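Local coordinates for protein cytochrome c2 iso-2 (Rhodospirillum centenum, PDB 1JDL) that carries electrons through a covalently attached heme c, serving as electron donor to the oxidized bacteriochlorophyll in photophosphorylation, at residues T34-I37 and D38-A41; D110-A113 and Y114-F118. All coordinates share one frame; numbering follows the deposited sequence.

In the fold
Both contacts belong to the single cytochrome c domain of this protein, and their centres lie 12 Å apart. Interaction 1 comes first along the chain, in the loop between helix 5-11 and helix 51-58, where a beta turn brings an arginine to a heme propionate. Interaction 2 follows much later, on helix 105-115 and its C-terminal end. The two meet directly: Gly35 N lies 3.0 Å from Phe118 O, a probable hydrogen bond, and Ile37 CG1 packs on Leu115 O at 3.9 Å. The C-terminal part of the chain is thus joined to the loop at the heme's propionate side, and both help enclose the cofactor.

Interaction 1: T34-I37 and D38-A41; sequences TGVI and DRQA. With HEM (protoporphyrin IX containing Fe), chain B.
With CG trans to the backbone N (chi1 -174°) and a bend at chi3 (80°), the Arg39 side chain turns back past Val36 and brings its guanidinium to the heme. Val36 CG2, also trans to its own N, reaches the same group, and the two side chains cross at about a right angle. CG2 lies over one face of the guanidinium, 3.8 Å from Arg39 NH2, while the propionate oxygen HEM O2A meets its edge in the plane. NH2 donates to O2A over 3.1 Å in a nearly straight bond (163°) and is also hydrogen-bonded to Ala32 O, so two acceptors fix the rotation of the flat group. Arginine suits this place because its planar cation offers a face to a valine and an edge to a carboxylate, whose negative charge it would be expected to stabilise. An alanine here would remove the guanidinium and would probably leave the propionate without this positive mate and Ala32 O without this donor.

The backbone makes the approach possible. Val36 to Arg39 form a type II beta turn, closed by Arg39 N donating to Val36 O at 2.9 Å. Asp38, third in the turn, has the positive phi this turn type calls for; Gly35, just before the turn, also has a positive phi, which glycine adopts easily. Ala41 CA comes within 3.6 Å of HEM O1A.

The turn lies in the loop between helix 5-11 and helix 51-58, against Trp63, which touches Val36 and Ala41 and hydrogen-bonds the heme, and, through Ile37 N to Ser119 OG, the chain after Phe118.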
loop_
_atom_site.group_PDB
_atom_site.type_symbol
_atom_site.label_atom_id
_atom_site.label_comp_id
_atom_site.label_asym_id
_atom_site.label_seq_id
_atom_site.Cartn_x
_atom_site.Cartn_y
_atom_site.Cartn_z
ATOM N N THR A 34 3.984 -5.743 -7.436
ATOM C CA THR A 34 4.330 -5.435 -8.815
ATOM C C THR A 34 3.084 -4.799 -9.435
ATOM O O THR A 34 1.982 -5.340 -9.320
ATOM C CB THR A 34 4.691 -6.706 -9.597
ATOM O OG1 THR A 34 5.779 -7.370 -8.945
ATOM C CG2 THR A 34 5.112 -6.355 -11.017
ATOM N N GLY A 35 3.257 -3.637 -10.060
ATOM C CA GLY A 35 2.139 -2.952 -10.689
ATOM C C GLY A 35 1.149 -2.320 -9.724
ATOM O O GLY A 35 -0.001 -2.056 -10.087
ATOM N N VAL A 36 1.590 -2.062 -8.497
ATOM C CA VAL A 36 0.706 -1.467 -7.498
ATOM C C VAL A 36 0.427 0.020 -7.756
ATOM O O VAL A 36 -0.608 0.541 -7.348
ATOM C CB VAL A 36 1.281 -1.660 -6.066
ATOM C CG1 VAL A 36 2.562 -0.843 -5.895
ATOM C CG2 VAL A 36 0.236 -1.272 -5.025
ATOM N N ILE A 37 1.335 0.705 -8.445
ATOM C CA ILE A 37 1.127 2.126 -8.717
ATOM C C ILE A 37 -0.131 2.376 -9.549
ATOM O O ILE A 37 -0.294 1.834 -10.651
ATOM C CB ILE A 37 2.338 2.747 -9.440
ATOM C CG1 ILE A 37 3.619 2.465 -8.653
ATOM C CG2 ILE A 37 2.129 4.251 -9.601
ATOM C CD1 ILE A 37 3.660 3.090 -7.271
ATOM N N ASP A 38 -1.016 3.204 -9.002
ATOM C CA ASP A 38 -2.285 3.563 -9.631
ATOM C C ASP A 38 -3.290 2.408 -9.642
ATOM O O ASP A 38 -4.352 2.505 -10.257
ATOM C CB ASP A 38 -2.054 4.061 -11.059
ATOM C CG ASP A 38 -3.310 4.632 -11.680
ATOM O OD1 ASP A 38 -3.868 5.599 -11.116
ATOM O OD2 ASP A 38 -3.743 4.112 -12.729
ATOM N N ARG A 39 -2.951 1.320 -8.961
ATOM C CA ARG A 39 -3.828 0.152 -8.882
ATOM C C ARG A 39 -4.894 0.406 -7.816
ATOM O O ARG A 39 -4.600 0.991 -6.772
ATOM C CB ARG A 39 -3.011 -1.094 -8.507
ATOM C CG ARG A 39 -3.786 -2.414 -8.539
ATOM C CD ARG A 39 -2.861 -3.620 -8.329
ATOM N NE ARG A 39 -2.511 -3.848 -6.925
ATOM C CZ ARG A 39 -1.480 -4.592 -6.525
ATOM N NH1 ARG A 39 -0.694 -5.171 -7.423
ATOM N NH2 ARG A 39 -1.235 -4.768 -5.232
ATOM N N GLN A 40 -6.130 -0.013 -8.078
ATOM C CA GLN A 40 -7.198 0.169 -7.094
ATOM C C GLN A 40 -6.836 -0.659 -5.863
ATOM O O GLN A 40 -6.399 -1.803 -5.990
ATOM C CB GLN A 40 -8.539 -0.314 -7.647
ATOM C CG GLN A 40 -9.699 -0.159 -6.662
ATOM C CD GLN A 40 -10.997 -0.732 -7.196
ATOM O OE1 GLN A 40 -11.403 -0.428 -8.314
ATOM N NE2 GLN A 40 -11.657 -1.560 -6.395
ATOM N N ALA A 41 -7.013 -0.086 -4.676
ATOM C CA ALA A 41 -6.685 -0.807 -3.451
ATOM C C ALA A 41 -7.544 -2.060 -3.317
ATOM O O ALA A 41 -8.718 -2.058 -3.683
ATOM C CB ALA A 41 -6.887 0.102 -2.227
HETATM C CHA HEM B . -0.932 -4.116 2.159
HETATM C CHB HEM B . 2.945 -1.454 1.086
HETATM C CHC HEM B . 5.404 -3.656 4.615
HETATM C CHD HEM B . 1.726 -6.651 5.291
HETATM C C1A HEM B . -0.100 -3.148 1.592
HETATM C C2A HEM B . -0.526 -2.181 0.608
HETATM C C3A HEM B . 0.573 -1.435 0.320
HETATM C C4A HEM B . 1.661 -1.955 1.114
HETATM C CMA HEM B . 0.652 -0.236 -0.614
HETATM C CAA HEM B . -1.902 -2.149 -0.072
HETATM C CBA HEM B . -1.818 -3.054 -1.300
HETATM C CGA HEM B . -3.149 -3.243 -2.035
HETATM O O1A HEM B . -4.150 -2.591 -1.679
HETATM O O2A HEM B . -3.185 -4.050 -2.986
HETATM C C1B HEM B . 3.959 -1.853 1.945
HETATM C C2B HEM B . 5.285 -1.287 1.966
HETATM C C3B HEM B . 5.868 -1.759 3.109
HETATM C C4B HEM B . 5.028 -2.779 3.610
HETATM C CMB HEM B . 5.867 -0.378 0.892
HETATM C CAB HEM B . 6.906 -1.222 3.899
HETATM C CBB HEM B . 7.658 0.083 3.709
HETATM C C1C HEM B . 4.604 -4.629 5.140
HETATM C C2C HEM B . 4.992 -5.542 6.194
HETATM C C3C HEM B . 3.891 -6.257 6.480
HETATM C C4C HEM B . 2.920 -5.966 5.445
HETATM C CMC HEM B . 6.381 -5.669 6.823
HETATM C CAC HEM B . 3.580 -7.009 7.635
HETATM C CBC HEM B . 4.460 -7.410 8.814
HETATM C C1D HEM B . 0.705 -6.278 4.445
HETATM C C2D HEM B . -0.594 -6.907 4.427
HETATM C C3D HEM B . -1.382 -6.152 3.603
HETATM C C4D HEM B . -0.528 -5.069 3.106
HETATM C CMD HEM B . -1.037 -8.135 5.228
HETATM C CAD HEM B . -2.882 -6.342 3.356
HETATM C CBD HEM B . -3.611 -5.464 4.380
HETATM C CGD HEM B . -5.117 -5.636 4.372
HETATM O O1D HEM B . -5.780 -4.985 5.208
HETATM O O2D HEM B . -5.645 -6.408 3.542
HETATM N NA HEM B . 1.237 -2.994 1.914
HETATM N NB HEM B . 3.801 -2.784 2.950
HETATM N NC HEM B . 3.318 -4.881 4.696
HETATM N ND HEM B . 0.755 -5.158 3.632
HETATM FE FE HEM B . 2.274 -3.927 3.330
#

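Interaction 2: D110-A113 and Y114-F118; sequences DVVA and YLKQF
Tyr114, Leu115 and Lys116 each donate a backbone N-H to the residue four places earlier, Asp110 O, Val111 O and Val112 O in turn, the i to i+4 bonding of an alpha helix, here the C-terminal helix 105-115 of the cytochrome c fold.

The tightly packed side carries the branched aliphatic residues. Leu115 has CG beside its backbone N (chi1 -70°), which lays CG against Val111 O at 3.3 Å and leaves the side chain to pack on Phe12 and Val21, about 4 Å from the heme. Val111 meets Val11 of helix 5-11 and approaches Cys15, one of the two cysteines that hold the heme covalently, whereas Val112 faces Ile68 and Ile69 of helix 65-71. Compact hydrocarbon groups suit the face of a helix that packs on two others and the cofactor. Tyr114, with CG trans to its backbone N (chi1 175°), touches Glu9 of helix 5-11 and meets the ring of Phe12, just after that helix, with the planes about 50° apart. The buried Asp110 carboxylate is satisfied by Asp4 N and Gln106 NE2.

The opposite character appears at Lys116 and Gln117, both exposed, where long polar chains can reach solvent. Lys116 lays its CG against Val112 O at 3.1 Å; Gln117 CG rests more lightly, 3.7 Å from Ala113 O.

Here the backbone bonds shorten to i to i+3, as in Phe118 N to Leu115 O at 3.1 Å. The Phe118 ring lies against Tyr114, with CE2 of Phe118 3.5 Å above the tyrosine ring plane, offset toward its rim, and CE1 of Tyr114 at the phenylalanine's edge.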
loop_
_atom_site.group_PDB
_atom_site.type_symbol
_atom_site.label_atom_id
_atom_site.label_comp_id
_atom_site.label_asym_id
_atom_site.label_seq_id
_atom_site.Cartn_x
_atom_site.Cartn_y
_atom_site.Cartn_z
ATOM N N ASP A 110 11.745 7.268 -1.011
ATOM C CA ASP A 110 12.641 6.344 -1.695
ATOM C C ASP A 110 12.011 4.998 -2.020
ATOM O O ASP A 110 12.187 4.477 -3.120
ATOM C CB ASP A 110 13.914 6.113 -0.874
ATOM C CG ASP A 110 14.745 7.373 -0.710
ATOM O OD1 ASP A 110 14.742 8.216 -1.633
ATOM O OD2 ASP A 110 15.414 7.512 0.337
ATOM N N VAL A 111 11.281 4.423 -1.072
ATOM C CA VAL A 111 10.673 3.129 -1.335
ATOM C C VAL A 111 9.613 3.263 -2.432
ATOM O O VAL A 111 9.439 2.358 -3.246
ATOM C CB VAL A 111 10.081 2.505 -0.043
ATOM C CG1 VAL A 111 8.777 3.179 0.339
ATOM C CG2 VAL A 111 9.901 1.000 -0.242
ATOM N N VAL A 112 8.923 4.399 -2.470
ATOM C CA VAL A 112 7.918 4.622 -3.508
ATOM C C VAL A 112 8.618 4.791 -4.862
ATOM O O VAL A 112 8.124 4.325 -5.890
ATOM C CB VAL A 112 7.054 5.858 -3.186
ATOM C CG1 VAL A 112 6.181 6.231 -4.377
ATOM C CG2 VAL A 112 6.175 5.553 -1.982
ATOM N N ALA A 113 9.774 5.449 -4.867
ATOM C CA ALA A 113 10.523 5.626 -6.110
ATOM C C ALA A 113 10.925 4.247 -6.632
ATOM O O ALA A 113 10.958 4.006 -7.840
ATOM C CB ALA A 113 11.764 6.485 -5.862
ATOM N N TYR A 114 11.225 3.338 -5.709
ATOM C CA TYR A 114 11.606 1.976 -6.065
ATOM C C TYR A 114 10.402 1.224 -6.644
ATOM O O TYR A 114 10.509 0.545 -7.670
ATOM C CB TYR A 114 12.136 1.248 -4.823
ATOM C CG TYR A 114 12.462 -0.210 -5.044
ATOM C CD1 TYR A 114 13.502 -0.596 -5.892
ATOM C CD2 TYR A 114 11.727 -1.207 -4.409
ATOM C CE1 TYR A 114 13.799 -1.938 -6.100
ATOM C CE2 TYR A 114 12.016 -2.552 -4.611
ATOM C CZ TYR A 114 13.052 -2.911 -5.456
ATOM O OH TYR A 114 13.339 -4.243 -5.652
ATOM N N LEU A 115 9.253 1.364 -5.991
ATOM C CA LEU A 115 8.037 0.694 -6.437
ATOM C C LEU A 115 7.586 1.171 -7.811
ATOM O O LEU A 115 6.986 0.411 -8.564
ATOM C CB LEU A 115 6.904 0.917 -5.432
ATOM C CG LEU A 115 7.062 0.209 -4.085
ATOM C CD1 LEU A 115 5.953 0.644 -3.135
ATOM C CD2 LEU A 115 7.033 -1.295 -4.299
ATOM N N LYS A 116 7.869 2.430 -8.128
ATOM C CA LYS A 116 7.475 2.997 -9.417
ATOM C C LYS A 116 8.180 2.312 -10.579
ATOM O O LYS A 116 7.705 2.358 -11.714
ATOM C CB LYS A 116 7.773 4.497 -9.457
ATOM C CG LYS A 116 6.902 5.335 -8.537
ATOM C CD LYS A 116 7.184 6.826 -8.702
ATOM C CE LYS A 116 6.586 7.384 -9.989
ATOM N NZ LYS A 116 7.137 6.748 -11.217
ATOM N N GLN A 117 9.314 1.679 -10.291
ATOM C CA GLN A 117 10.084 0.980 -11.317
ATOM C C GLN A 117 9.399 -0.290 -11.798
ATOM O O GLN A 117 9.748 -0.833 -12.850
ATOM C CB GLN A 117 11.467 0.610 -10.780
ATOM C CG GLN A 117 12.358 1.790 -10.452
ATOM C CD GLN A 117 13.731 1.349 -9.995
ATOM O OE1 GLN A 117 13.866 0.633 -9.001
ATOM N NE2 GLN A 117 14.762 1.768 -10.720
ATOM N N PHE A 118 8.425 -0.764 -11.025
ATOM C CA PHE A 118 7.714 -1.993 -11.354
ATOM C C PHE A 118 6.279 -1.783 -11.828
ATOM O O PHE A 118 5.477 -2.719 -11.829
ATOM C CB PHE A 118 7.722 -2.921 -10.137
ATOM C CG PHE A 118 9.094 -3.373 -9.733
ATOM C CD1 PHE A 118 9.649 -4.528 -10.276
ATOM C CD2 PHE A 118 9.836 -2.642 -8.808
ATOM C CE1 PHE A 118 10.923 -4.953 -9.901
ATOM C CE2 PHE A 118 11.109 -3.055 -8.427
ATOM C CZ PHE A 118 11.655 -4.214 -8.974
#